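Local structure of rhusiopathiae surface protein B (Erysipelothrix rhusiopathiae, 3V10) at residues I28-A33 with L135-G140; L53-N58 with I115-V120; V61-L66 with Q147-S152. The protein is a cell-wall-anchored surface adhesin that probably binds collagen, of which this chain is the collagen-binding region. All blocks are in the same frame, centred on the assembly; numbering follows the deposited sequence.

The three contacts lie close together in the Ig-like domain. The centres of interactions 1 and 2 are about 6 Å apart. Those of interactions 2 and 3 are about 7 Å apart, and those of interactions 1 and 3 about 9 Å. Along the chain the segments come in the order 28-33, 53-58, 61-66, 115-120, 135-140 and 147-152. Interaction 2 therefore falls between the two segments of interaction 1, while interaction 3 alternates with both. Strand 112-123 pairs with strands 28-35 and 61-65 in one sheet. The later segments 135-140 and 147-152 lie over the same apolar interior, where F30, L55 and L63 touch one another. The three contacts thus form one continuous core.

Interaction 1 of 3, residues I28-A33 with L135-G140; sequences IEFNLA and LPTNLG
T137 OG1 accepts a hydrogen bond from the backbone N of L139 at 2.9 Å, with an N-H...O angle of 150°. This is an ST turn. T137 and L139, the first and last residues of the turn, both meet F30 on strand 28-35. The F30 ring is approached in two ways. L139 CD2 lies over one face of the F30 ring, 4.1 Å from its centroid and 21° off the normal. This is a CH-pi contact, offset toward the rim at CD1 and CE1. The methyl T137 CG2 instead meets the ring edge, 3.9 Å from F30 CE1. The other methyl of L139, L139 CD1, lies by the root of the ring, 4.0 Å from F30 CD1 and 4.1 Å from F30 CB. With T137 OG1 anti to the backbone N (chi1 -172°), OG1 takes the turn bond and CG2 points at the ring edge. The next residue makes a second turn, in which N138 OD1 accepts from G140 N at 2.9 Å. N138 ND2 is hydrogen-bonded to L144 O, further along the same loop. F30 also touches L55, L63 and I149. The arrangement is a core aromatic of an Ig-like domain, packed under a loop shaped by consecutive ST and Asx turns.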
ATOM      1  N   ILE A  28       5.334  -4.934   1.360  1.00 13.48           N
ATOM      2  CA  ILE A  28       6.494  -5.815   1.345  1.00 14.17           C
ATOM      3  C   ILE A  28       5.842  -7.124   0.911  1.00 14.71           C
ATOM      4  O   ILE A  28       4.984  -7.654   1.611  1.00 13.93           O
ATOM      5  CB  ILE A  28       7.141  -5.961   2.739  1.00 14.48           C
ATOM      6  CG1 ILE A  28       7.785  -4.630   3.138  1.00 12.51           C
ATOM      7  CG2 ILE A  28       8.201  -7.045   2.713  1.00 13.09           C
ATOM      8  CD1 ILE A  28       8.518  -4.640   4.463  1.00 15.09           C
ATOM      9  N   GLU A  29       6.232  -7.617  -0.261  1.00 16.12           N
ATOM     10  CA  GLU A  29       5.640  -8.821  -0.831  1.00 17.19           C
ATOM     11  C   GLU A  29       6.333 -10.138  -0.537  1.00 16.56           C
ATOM     12  O   GLU A  29       7.562 -10.240  -0.557  1.00 17.13           O
ATOM     13  CB  GLU A  29       5.538  -8.677  -2.349  1.00 17.51           C
ATOM     14  CG  GLU A  29       4.776  -7.470  -2.824  1.00 23.95           C
ATOM     15  CD  GLU A  29       5.053  -7.180  -4.282  1.00 26.16           C
ATOM     16  OE1 GLU A  29       4.963  -8.123  -5.099  1.00 28.34           O
ATOM     17  OE2 GLU A  29       5.363  -6.016  -4.609  1.00 27.37           O
ATOM     18  N   PHE A  30       5.516 -11.153  -0.287  1.00 13.82           N
ATOM     19  CA  PHE A  30       6.008 -12.490  -0.016  1.00 13.91           C
ATOM     20  C   PHE A  30       5.372 -13.423  -1.032  1.00 15.25           C
ATOM     21  O   PHE A  30       4.157 -13.413  -1.218  1.00 14.85           O
ATOM     22  CB  PHE A  30       5.627 -12.926   1.400  1.00 12.94           C
ATOM     23  CG  PHE A  30       6.377 -12.202   2.473  1.00 14.35           C
ATOM     24  CD1 PHE A  30       7.614 -12.667   2.906  1.00 15.21           C
ATOM     25  CD2 PHE A  30       5.868 -11.034   3.026  1.00 14.83           C
ATOM     26  CE1 PHE A  30       8.335 -11.979   3.875  1.00 15.85           C
ATOM     27  CE2 PHE A  30       6.583 -10.333   3.997  1.00 15.18           C
ATOM     28  CZ  PHE A  30       7.819 -10.808   4.423  1.00 16.75           C
ATOM     29  N   ASN A  31       6.202 -14.201  -1.714  1.00 15.27           N
ATOM     30  CA  ASN A  31       5.711 -15.155  -2.695  1.00 16.26           C
ATOM     31  C   ASN A  31       6.028 -16.550  -2.180  1.00 16.17           C
ATOM     32  O   ASN A  31       7.159 -16.833  -1.785  1.00 18.85           O
ATOM     33  CB  ASN A  31       6.387 -14.938  -4.045  1.00 19.55           C
ATOM     34  CG  ASN A  31       6.056 -16.031  -5.033  1.00 22.59           C
ATOM     35  OD1 ASN A  31       4.945 -16.094  -5.562  1.00 25.90           O
ATOM     36  ND2 ASN A  31       7.017 -16.914  -5.277  1.00 25.63           N
ATOM     37  N   LEU A  32       5.027 -17.420  -2.192  1.00 15.32           N
ATOM     38  CA  LEU A  32       5.194 -18.778  -1.700  1.00 14.03           C
ATOM     39  C   LEU A  32       4.500 -19.790  -2.605  1.00 14.93           C
ATOM     40  O   LEU A  32       3.394 -19.557  -3.091  1.00 14.58           O
ATOM     41  CB  LEU A  32       4.624 -18.864  -0.276  1.00 13.32           C
ATOM     42  CG  LEU A  32       4.709 -20.176   0.498  1.00 13.73           C
ATOM     43  CD1 LEU A  32       6.158 -20.462   0.880  1.00 13.89           C
ATOM     44  CD2 LEU A  32       3.837 -20.076   1.746  1.00 13.77           C
ATOM     45  N   ALA A  33       5.162 -20.916  -2.837  1.00 14.14           N
ATOM     46  CA  ALA A  33       4.606 -21.970  -3.664  1.00 13.38           C
ATOM     47  C   ALA A  33       4.679 -23.274  -2.887  1.00 13.09           C
ATOM     48  O   ALA A  33       5.611 -23.488  -2.116  1.00 13.73           O
ATOM     49  CB  ALA A  33       5.394 -22.090  -4.968  1.00 13.59           C
ATOM     50  N   LEU A 135      15.166  -8.003   9.782  1.00 11.52           N
ATOM     51  CA  LEU A 135      14.124  -8.985  10.049  1.00 12.78           C
ATOM     52  C   LEU A 135      14.189 -10.186   9.117  1.00 13.59           C
ATOM     53  O   LEU A 135      13.299 -10.395   8.294  1.00 12.52           O
ATOM     54  CB  LEU A 135      12.750  -8.325   9.940  1.00 15.68           C
ATOM     55  CG  LEU A 135      12.436  -7.244  10.978  1.00 16.73           C
ATOM     56  CD1 LEU A 135      11.087  -6.620  10.664  1.00 16.45           C
ATOM     57  CD2 LEU A 135      12.437  -7.848  12.375  1.00 18.10           C
ATOM     58  N   PRO A 136      15.252 -10.998   9.236  1.00 13.69           N
ATOM     59  CA  PRO A 136      15.381 -12.178   8.377  1.00 14.94           C
ATOM     60  C   PRO A 136      14.210 -13.104   8.671  1.00 14.56           C
ATOM     61  O   PRO A 136      13.783 -13.213   9.819  1.00 15.57           O
ATOM     62  CB  PRO A 136      16.737 -12.752   8.781  1.00 16.27           C
ATOM     63  CG  PRO A 136      16.874 -12.342  10.202  1.00 14.53           C
ATOM     64  CD  PRO A 136      16.341 -10.936  10.227  1.00 15.61           C
ATOM     65  N   THR A 137      13.685 -13.771   7.650  1.00 15.57           N
ATOM     66  CA  THR A 137      12.527 -14.619   7.875  1.00 15.66           C
ATOM     67  C   THR A 137      12.296 -15.722   6.839  1.00 16.04           C
ATOM     68  O   THR A 137      12.734 -15.631   5.690  1.00 13.37           O
ATOM     69  CB  THR A 137      11.249 -13.731   7.927  1.00 17.39           C
ATOM     70  OG1 THR A 137      10.118 -14.506   8.341  1.00 15.92           O
ATOM     71  CG2 THR A 137      10.961 -13.146   6.544  1.00 17.71           C
ATOM     72  N   ASN A 138      11.612 -16.770   7.280  1.00 14.12           N
ATOM     73  CA  ASN A 138      11.219 -17.875   6.418  1.00 14.76           C
ATOM     74  C   ASN A 138       9.721 -18.039   6.678  1.00 14.70           C
ATOM     75  O   ASN A 138       9.147 -19.104   6.461  1.00 13.36           O
ATOM     76  CB  ASN A 138      11.975 -19.174   6.760  1.00 15.17           C
ATOM     77  CG  ASN A 138      11.880 -19.550   8.227  1.00 17.00           C
ATOM     78  OD1 ASN A 138      11.027 -19.055   8.960  1.00 16.52           O
ATOM     79  ND2 ASN A 138      12.764 -20.449   8.661  1.00 17.32           N
ATOM     80  N   LEU A 139       9.100 -16.949   7.134  1.00 13.70           N
ATOM     81  CA  LEU A 139       7.670 -16.916   7.460  1.00 14.74           C
ATOM     82  C   LEU A 139       7.265 -18.003   8.449  1.00 13.84           C
ATOM     83  O   LEU A 139       6.093 -18.376   8.528  1.00 15.91           O
ATOM     84  CB  LEU A 139       6.818 -17.037   6.195  1.00 15.54           C
ATOM     85  CG  LEU A 139       6.814 -15.821   5.265  1.00 14.48           C
ATOM     86  CD1 LEU A 139       5.895 -16.077   4.084  1.00 16.50           C
ATOM     87  CD2 LEU A 139       6.359 -14.587   6.044  1.00 13.35           C
ATOM     88  N   GLY A 140       8.236 -18.510   9.201  1.00 13.19           N
ATOM     89  CA  GLY A 140       7.945 -19.547  10.174  1.00 15.83           C
ATOM     90  C   GLY A 140       7.940 -20.953   9.603  1.00 15.41           C
ATOM     91  O   GLY A 140       7.754 -21.923  10.335  1.00 17.96           O
TER

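Interaction 2 of 3, residues L53-N58 with I115-V120; sequences LTLPSN and INLKSV
This contact belongs to the apolar interior of the Ig-like domain. The end of strand 50-54 and the turn after it face strand 112-123 across that interior. The two strands are not paired with each other. L53 bonds through its backbone to I97, and I115 to L32. Facing CA atoms stand well apart, 8.2 Å for L55 CA and S119 CA and 9.7 Å for L53 CA and L117 CA, so side chains fill the gap. L55 is the main bridge. Both its methyls rest against S119 CB, L55 CD1 at 4.0 Å and L55 CD2 at 4.1 Å. L55 CD2 also meets the methyl L117 CD2 at 4.0 Å, the two side chains running at a slant to each other. L117 reaches this place because its CG is anti to the backbone N (chi1 174°). L53 adds a looser touch, its CD1 lying 4.4 Å from L117 CD2. L117 CD2 therefore has a leucine methyl from each of L53 and L55 near it. S119 takes part through its carbon, not its hydroxyl. With chi1 at 69°, S119 OG lies between its own N and carbonyl carbon, and it is hydrogen-bonded to I28 O on the neighbouring strand. Around the contact, L55 also touches F30, L63 and L139, and L117 touches I97. The four touching residues are all buried. Three are leucines, and the one polar side chain among them has a partner on strand 28-35. The contact itself thus rests on van der Waals contact and burial of apolar surface, at ordinary to loose distances, with the serine hydroxyl satisfied within its own sheet.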
ATOM      1  N   LEU A  53       1.553 -18.981   8.353  1.00 10.25           N
ATOM      2  CA  LEU A  53       2.632 -18.082   7.974  1.00 11.02           C
ATOM      3  C   LEU A  53       2.765 -17.054   9.094  1.00 11.06           C
ATOM      4  O   LEU A  53       1.763 -16.599   9.646  1.00 13.13           O
ATOM      5  CB  LEU A  53       2.296 -17.384   6.651  1.00 12.55           C
ATOM      6  CG  LEU A  53       1.972 -18.324   5.485  1.00 12.47           C
ATOM      7  CD1 LEU A  53       1.622 -17.515   4.240  1.00 15.18           C
ATOM      8  CD2 LEU A  53       3.160 -19.226   5.215  1.00 13.82           C
ATOM      9  N   THR A  54       3.999 -16.703   9.436  1.00 10.20           N
ATOM     10  CA  THR A  54       4.240 -15.729  10.491  1.00 11.49           C
ATOM     11  C   THR A  54       5.174 -14.631  10.014  1.00 11.36           C
ATOM     12  O   THR A  54       6.366 -14.858   9.840  1.00 11.57           O
ATOM     13  CB  THR A  54       4.866 -16.389  11.730  1.00 12.29           C
ATOM     14  OG1 THR A  54       4.049 -17.487  12.152  1.00 14.71           O
ATOM     15  CG2 THR A  54       4.981 -15.384  12.868  1.00 15.58           C
ATOM     16  N   LEU A  55       4.622 -13.443   9.802  1.00  8.81           N
ATOM     17  CA  LEU A  55       5.413 -12.308   9.362  1.00  9.18           C
ATOM     18  C   LEU A  55       6.381 -11.947  10.491  1.00 10.03           C
ATOM     19  O   LEU A  55       6.043 -12.042  11.669  1.00  9.16           O
ATOM     20  CB  LEU A  55       4.492 -11.136   9.011  1.00  7.81           C
ATOM     21  CG  LEU A  55       3.659 -11.367   7.744  1.00 10.81           C
ATOM     22  CD1 LEU A  55       2.508 -10.376   7.679  1.00  7.30           C
ATOM     23  CD2 LEU A  55       4.553 -11.258   6.502  1.00  9.95           C
ATOM     24  N   PRO A  56       7.602 -11.522  10.139  1.00  9.70           N
ATOM     25  CA  PRO A  56       8.625 -11.160  11.124  1.00 10.92           C
ATOM     26  C   PRO A  56       8.370  -9.868  11.886  1.00 10.86           C
ATOM     27  O   PRO A  56       7.559  -9.038  11.481  1.00 10.64           O
ATOM     28  CB  PRO A  56       9.892 -11.082  10.277  1.00  8.90           C
ATOM     29  CG  PRO A  56       9.357 -10.476   9.003  1.00  8.82           C
ATOM     30  CD  PRO A  56       8.059 -11.231   8.768  1.00  8.58           C
ATOM     31  N   SER A  57       9.076  -9.703  12.996  1.00  9.77           N
ATOM     32  CA  SER A  57       8.935  -8.498  13.793  1.00 11.40           C
ATOM     33  C   SER A  57       9.966  -8.492  14.905  1.00 11.57           C
ATOM     34  O   SER A  57      10.531  -9.527  15.235  1.00 11.22           O
ATOM     35  CB  SER A  57       7.546  -8.449  14.432  1.00 12.87           C
ATOM     36  OG  SER A  57       7.409  -9.494  15.381  1.00 14.79           O
ATOM     37  N   ASN A  58      10.231  -7.315  15.457  1.00 13.71           N
ATOM     38  CA  ASN A  58      11.122  -7.215  16.605  1.00 14.37           C
ATOM     39  C   ASN A  58      10.410  -6.265  17.555  1.00 15.73           C
ATOM     40  O   ASN A  58       9.200  -6.098  17.442  1.00 13.59           O
ATOM     41  CB  ASN A  58      12.546  -6.739  16.241  1.00 14.22           C
ATOM     42  CG  ASN A  58      12.588  -5.386  15.570  1.00 15.98           C
ATOM     43  OD1 ASN A  58      11.784  -4.506  15.853  1.00 15.13           O
ATOM     44  ND2 ASN A  58      13.571  -5.204  14.690  1.00 15.50           N
ATOM     45  N   ILE A 115       0.921 -18.504  -3.279  1.00 16.01           N
ATOM     46  CA  ILE A 115       0.349 -17.468  -2.437  1.00 14.59           C
ATOM     47  C   ILE A 115       1.218 -16.235  -2.564  1.00 15.19           C
ATOM     48  O   ILE A 115       2.434 -16.310  -2.400  1.00 16.80           O
ATOM     49  CB  ILE A 115       0.321 -17.877  -0.952  1.00 14.64           C
ATOM     50  CG1 ILE A 115      -0.602 -19.080  -0.754  1.00 15.16           C
ATOM     51  CG2 ILE A 115      -0.131 -16.688  -0.099  1.00 13.92           C
ATOM     52  CD1 ILE A 115      -0.647 -19.583   0.675  1.00 17.30           C
ATOM     53  N   ASN A 116       0.597 -15.107  -2.882  1.00 15.10           N
ATOM     54  CA  ASN A 116       1.317 -13.850  -3.002  1.00 16.09           C
ATOM     55  C   ASN A 116       0.756 -12.958  -1.906  1.00 17.14           C
ATOM     56  O   ASN A 116      -0.296 -12.341  -2.061  1.00 17.61           O
ATOM     57  CB  ASN A 116       1.098 -13.252  -4.389  1.00 20.50           C
ATOM     58  CG  ASN A 116       1.753 -14.079  -5.479  1.00 23.39           C
ATOM     59  OD1 ASN A 116       2.953 -13.954  -5.732  1.00 28.35           O
ATOM     60  ND2 ASN A 116       0.974 -14.950  -6.113  1.00 26.54           N
ATOM     61  N   LEU A 117       1.465 -12.929  -0.784  1.00 14.02           N
ATOM     62  CA  LEU A 117       1.052 -12.172   0.392  1.00 13.76           C
ATOM     63  C   LEU A 117       1.599 -10.753   0.421  1.00 12.76           C
ATOM     64  O   LEU A 117       2.770 -10.524   0.145  1.00 12.16           O
ATOM     65  CB  LEU A 117       1.504 -12.921   1.653  1.00 13.78           C
ATOM     66  CG  LEU A 117       1.313 -12.276   3.027  1.00 16.07           C
ATOM     67  CD1 LEU A 117      -0.166 -12.148   3.356  1.00 15.16           C
ATOM     68  CD2 LEU A 117       2.005 -13.142   4.074  1.00 16.10           C
ATOM     69  N   LYS A 118       0.734  -9.803   0.759  1.00 10.17           N
ATOM     70  CA  LYS A 118       1.127  -8.405   0.844  1.00  8.16           C
ATOM     71  C   LYS A 118       1.168  -8.018   2.311  1.00  9.46           C
ATOM     72  O   LYS A 118       0.278  -8.393   3.076  1.00 10.80           O
ATOM     73  CB  LYS A 118       0.116  -7.530   0.097  1.00  9.77           C
ATOM     74  CG  LYS A 118      -0.063  -7.928  -1.358  1.00 11.90           C
ATOM     75  CD  LYS A 118       1.279  -7.951  -2.073  1.00 13.47           C
ATOM     76  CE  LYS A 118       1.153  -8.426  -3.510  1.00 15.32           C
ATOM     77  NZ  LYS A 118       0.401  -7.450  -4.348  1.00 17.44           N
ATOM     78  N   SER A 119       2.193  -7.271   2.710  1.00  9.04           N
ATOM     79  CA  SER A 119       2.307  -6.861   4.103  1.00 10.92           C
ATOM     80  C   SER A 119       2.691  -5.397   4.248  1.00 12.58           C
ATOM     81  O   SER A 119       3.202  -4.777   3.315  1.00 13.47           O
ATOM     82  CB  SER A 119       3.340  -7.730   4.832  1.00 12.30           C
ATOM     83  OG  SER A 119       4.652  -7.459   4.371  1.00 13.22           O
ATOM     84  N   VAL A 120       2.423  -4.851   5.425  1.00 12.63           N
ATOM     85  CA  VAL A 120       2.751  -3.468   5.736  1.00 13.05           C
ATOM     86  C   VAL A 120       3.489  -3.491   7.066  1.00 13.32           C
ATOM     87  O   VAL A 120       3.253  -4.374   7.896  1.00 12.41           O
ATOM     88  CB  VAL A 120       1.465  -2.602   5.864  1.00 15.35           C
ATOM     89  CG1 VAL A 120       0.504  -3.228   6.872  1.00 15.54           C
ATOM     90  CG2 VAL A 120       1.824  -1.194   6.292  1.00 17.00           C
TER

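Interaction 3 of 3, residues V61-L66 with Q147-S152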
ATOM      1  N   VAL A  61       9.724  -2.887  15.038  1.00 12.02           N
ATOM      2  CA  VAL A  61       9.164  -3.075  13.701  1.00 11.63           C
ATOM      3  C   VAL A  61       8.416  -4.401  13.567  1.00 11.97           C
ATOM      4  O   VAL A  61       8.959  -5.466  13.860  1.00 12.68           O
ATOM      5  CB  VAL A  61      10.282  -3.028  12.629  1.00 11.82           C
ATOM      6  CG1 VAL A  61       9.683  -3.166  11.227  1.00 10.91           C
ATOM      7  CG2 VAL A  61      11.053  -1.736  12.749  1.00 13.09           C
ATOM      8  N   SER A  62       7.163  -4.329  13.128  1.00 12.88           N
ATOM      9  CA  SER A  62       6.349  -5.522  12.939  1.00 12.61           C
ATOM     10  C   SER A  62       5.675  -5.486  11.577  1.00 11.35           C
ATOM     11  O   SER A  62       5.154  -4.453  11.161  1.00 11.85           O
ATOM     12  CB  SER A  62       5.273  -5.630  14.033  1.00 15.13           C
ATOM     13  OG  SER A  62       5.845  -5.944  15.295  1.00 21.52           O
ATOM     14  N   LEU A  63       5.715  -6.610  10.873  1.00 10.58           N
ATOM     15  CA  LEU A  63       5.062  -6.708   9.575  1.00  9.97           C
ATOM     16  C   LEU A  63       3.719  -7.360   9.826  1.00  9.45           C
ATOM     17  O   LEU A  63       3.614  -8.262  10.656  1.00 10.13           O
ATOM     18  CB  LEU A  63       5.878  -7.565   8.605  1.00 10.71           C
ATOM     19  CG  LEU A  63       6.942  -6.812   7.802  1.00 13.17           C
ATOM     20  CD1 LEU A  63       7.999  -6.265   8.744  1.00 10.98           C
ATOM     21  CD2 LEU A  63       7.568  -7.754   6.781  1.00 12.84           C
ATOM     22  N   ARG A  64       2.692  -6.896   9.123  1.00  8.49           N
ATOM     23  CA  ARG A  64       1.355  -7.447   9.296  1.00 10.14           C
ATOM     24  C   ARG A  64       0.561  -7.367   7.998  1.00  8.80           C
ATOM     25  O   ARG A  64       0.944  -6.661   7.058  1.00  9.03           O
ATOM     26  CB  ARG A  64       0.610  -6.689  10.400  1.00 13.03           C
ATOM     27  CG  ARG A  64       0.248  -5.249  10.053  1.00 14.14           C
ATOM     28  CD  ARG A  64      -0.691  -4.659  11.095  1.00 18.68           C
ATOM     29  NE  ARG A  64      -1.314  -3.415  10.645  1.00 22.19           N
ATOM     30  CZ  ARG A  64      -0.648  -2.291  10.407  1.00 22.78           C
ATOM     31  NH1 ARG A  64      -1.291  -1.209   9.999  1.00 25.27           N
ATOM     32  NH2 ARG A  64       0.665  -2.248  10.579  1.00 25.57           N
ATOM     33  N   SER A  65      -0.534  -8.114   7.941  1.00  7.29           N
ATOM     34  CA  SER A  65      -1.388  -8.099   6.761  1.00  8.86           C
ATOM     35  C   SER A  65      -2.066  -6.730   6.691  1.00  7.33           C
ATOM     36  O   SER A  65      -2.180  -6.039   7.702  1.00  8.70           O
ATOM     37  CB  SER A  65      -2.447  -9.207   6.869  1.00  7.97           C
ATOM     38  OG  SER A  65      -3.499  -9.012   5.938  1.00  8.54           O
ATOM     39  N   LEU A  66      -2.496  -6.323   5.503  1.00  9.06           N
ATOM     40  CA  LEU A  66      -3.183  -5.038   5.352  1.00 10.78           C
ATOM     41  C   LEU A  66      -4.644  -5.182   5.762  1.00 12.58           C
ATOM     42  O   LEU A  66      -5.353  -4.189   5.953  1.00 13.10           O
ATOM     43  CB  LEU A  66      -3.152  -4.567   3.897  1.00 12.24           C
ATOM     44  CG  LEU A  66      -1.903  -3.904   3.319  1.00 13.71           C
ATOM     45  CD1 LEU A  66      -0.695  -4.821   3.454  1.00 16.68           C
ATOM     46  CD2 LEU A  66      -2.174  -3.573   1.851  1.00 14.46           C
ATOM     47  N   GLN A 147      15.371 -15.533   4.515  1.00 18.09           N
ATOM     48  CA  GLN A 147      15.836 -14.523   3.580  1.00 18.80           C
ATOM     49  C   GLN A 147      15.851 -13.220   4.364  1.00 18.33           C
ATOM     50  O   GLN A 147      14.949 -12.962   5.161  1.00 18.72           O
ATOM     51  CB  GLN A 147      14.904 -14.435   2.371  1.00 21.50           C
ATOM     52  CG  GLN A 147      15.115 -15.572   1.379  1.00 22.98           C
ATOM     53  CD  GLN A 147      14.305 -15.406   0.111  1.00 24.00           C
ATOM     54  OE1 GLN A 147      14.207 -14.308  -0.436  1.00 24.95           O
ATOM     55  NE2 GLN A 147      13.729 -16.500  -0.374  1.00 24.65           N
ATOM     56  N   MET A 148      16.880 -12.406   4.154  1.00 17.32           N
ATOM     57  CA  MET A 148      17.000 -11.152   4.891  1.00 17.09           C
ATOM     58  C   MET A 148      16.099 -10.030   4.403  1.00 16.29           C
ATOM     59  O   MET A 148      15.881  -9.847   3.207  1.00 18.16           O
ATOM     60  CB  MET A 148      18.454 -10.651   4.885  1.00 16.54           C
ATOM     61  CG  MET A 148      18.655  -9.245   5.483  1.00 19.18           C
ATOM     62  SD  MET A 148      18.578  -9.091   7.300  1.00 12.97           S
ATOM     63  CE  MET A 148      16.975  -9.470   7.622  1.00 24.13           C
ATOM     64  N   ILE A 149      15.575  -9.290   5.368  1.00 13.73           N
ATOM     65  CA  ILE A 149      14.735  -8.136   5.116  1.00 14.36           C
ATOM     66  C   ILE A 149      15.371  -7.026   5.937  1.00 13.36           C
ATOM     67  O   ILE A 149      15.585  -7.177   7.146  1.00 13.71           O
ATOM     68  CB  ILE A 149      13.275  -8.361   5.592  1.00 13.58           C
ATOM     69  CG1 ILE A 149      12.564  -9.330   4.641  1.00 16.81           C
ATOM     70  CG2 ILE A 149      12.541  -7.027   5.678  1.00 16.73           C
ATOM     71  CD1 ILE A 149      11.102  -9.587   4.990  1.00 15.90           C
ATOM     72  N   THR A 150      15.716  -5.934   5.267  1.00 13.69           N
ATOM     73  CA  THR A 150      16.328  -4.786   5.918  1.00 14.91           C
ATOM     74  C   THR A 150      15.380  -3.604   5.795  1.00 15.14           C
ATOM     75  O   THR A 150      14.996  -3.218   4.688  1.00 14.75           O
ATOM     76  CB  THR A 150      17.682  -4.425   5.263  1.00 18.32           C
ATOM     77  OG1 THR A 150      17.473  -4.063   3.893  1.00 22.57           O
ATOM     78  CG2 THR A 150      18.625  -5.614   5.320  1.00 20.34           C
ATOM     79  N   ILE A 151      15.003  -3.039   6.938  1.00 13.63           N
ATOM     80  CA  ILE A 151      14.079  -1.916   6.972  1.00 14.59           C
ATOM     81  C   ILE A 151      14.718  -0.691   7.598  1.00 14.91           C
ATOM     82  O   ILE A 151      15.270  -0.754   8.694  1.00 13.80           O
ATOM     83  CB  ILE A 151      12.806  -2.265   7.781  1.00 14.78           C
ATOM     84  CG1 ILE A 151      12.034  -3.390   7.087  1.00 18.29           C
ATOM     85  CG2 ILE A 151      11.926  -1.024   7.937  1.00 15.44           C
ATOM     86  CD1 ILE A 151      10.866  -3.915   7.897  1.00 19.97           C
ATOM     87  N   SER A 152      14.631   0.428   6.894  1.00 15.57           N
ATOM     88  CA  SER A 152      15.198   1.669   7.386  1.00 15.36           C
ATOM     89  C   SER A 152      14.311   2.325   8.431  1.00 15.88           C
ATOM     90  O   SER A 152      13.109   2.502   8.226  1.00 15.70           O
ATOM     91  CB  SER A 152      15.413   2.650   6.236  1.00 17.82           C
ATOM     92  OG  SER A 152      15.733   3.934   6.742  1.00 18.96           O
TER
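The methyl end of I151 is the bump here. I151 CD1 sits in the shallow dip where V61 CG1 and L63 CD1 come together, 3.6 Å from V61 CG1 and 3.8 Å from L63 CD1. The meeting with V61 is tip to tip. The meeting with L63 is different: the two side chains pass each other in opposite directions, so their ends overlap alongside. I151 reaches the dip in an extended form, with CD1 near trans along the chain (chi2 173°). V61 presents CG1, the branch anti to its backbone N (chi1 -178°). L63 is forked: CD1 serves I151, while L63 CD2 lies a looser 4.4 Å from I149 CD1. All four residues are buried, and the contact is wholly aliphatic. Further apolar groups extend the packing: Y121 touches both L63 and I151, and F30 touches both L63 and I149. Strand 61-65 runs antiparallel to strand 112-123 in the large sheet of the Ig-like domain. Strand 150-153 is the middle strand of a small mixed sheet, between strands 20-21 and 131-134. The contact therefore packs the start of strand 150-153, and the loop just before it, on strand 61-65 of the large sheet.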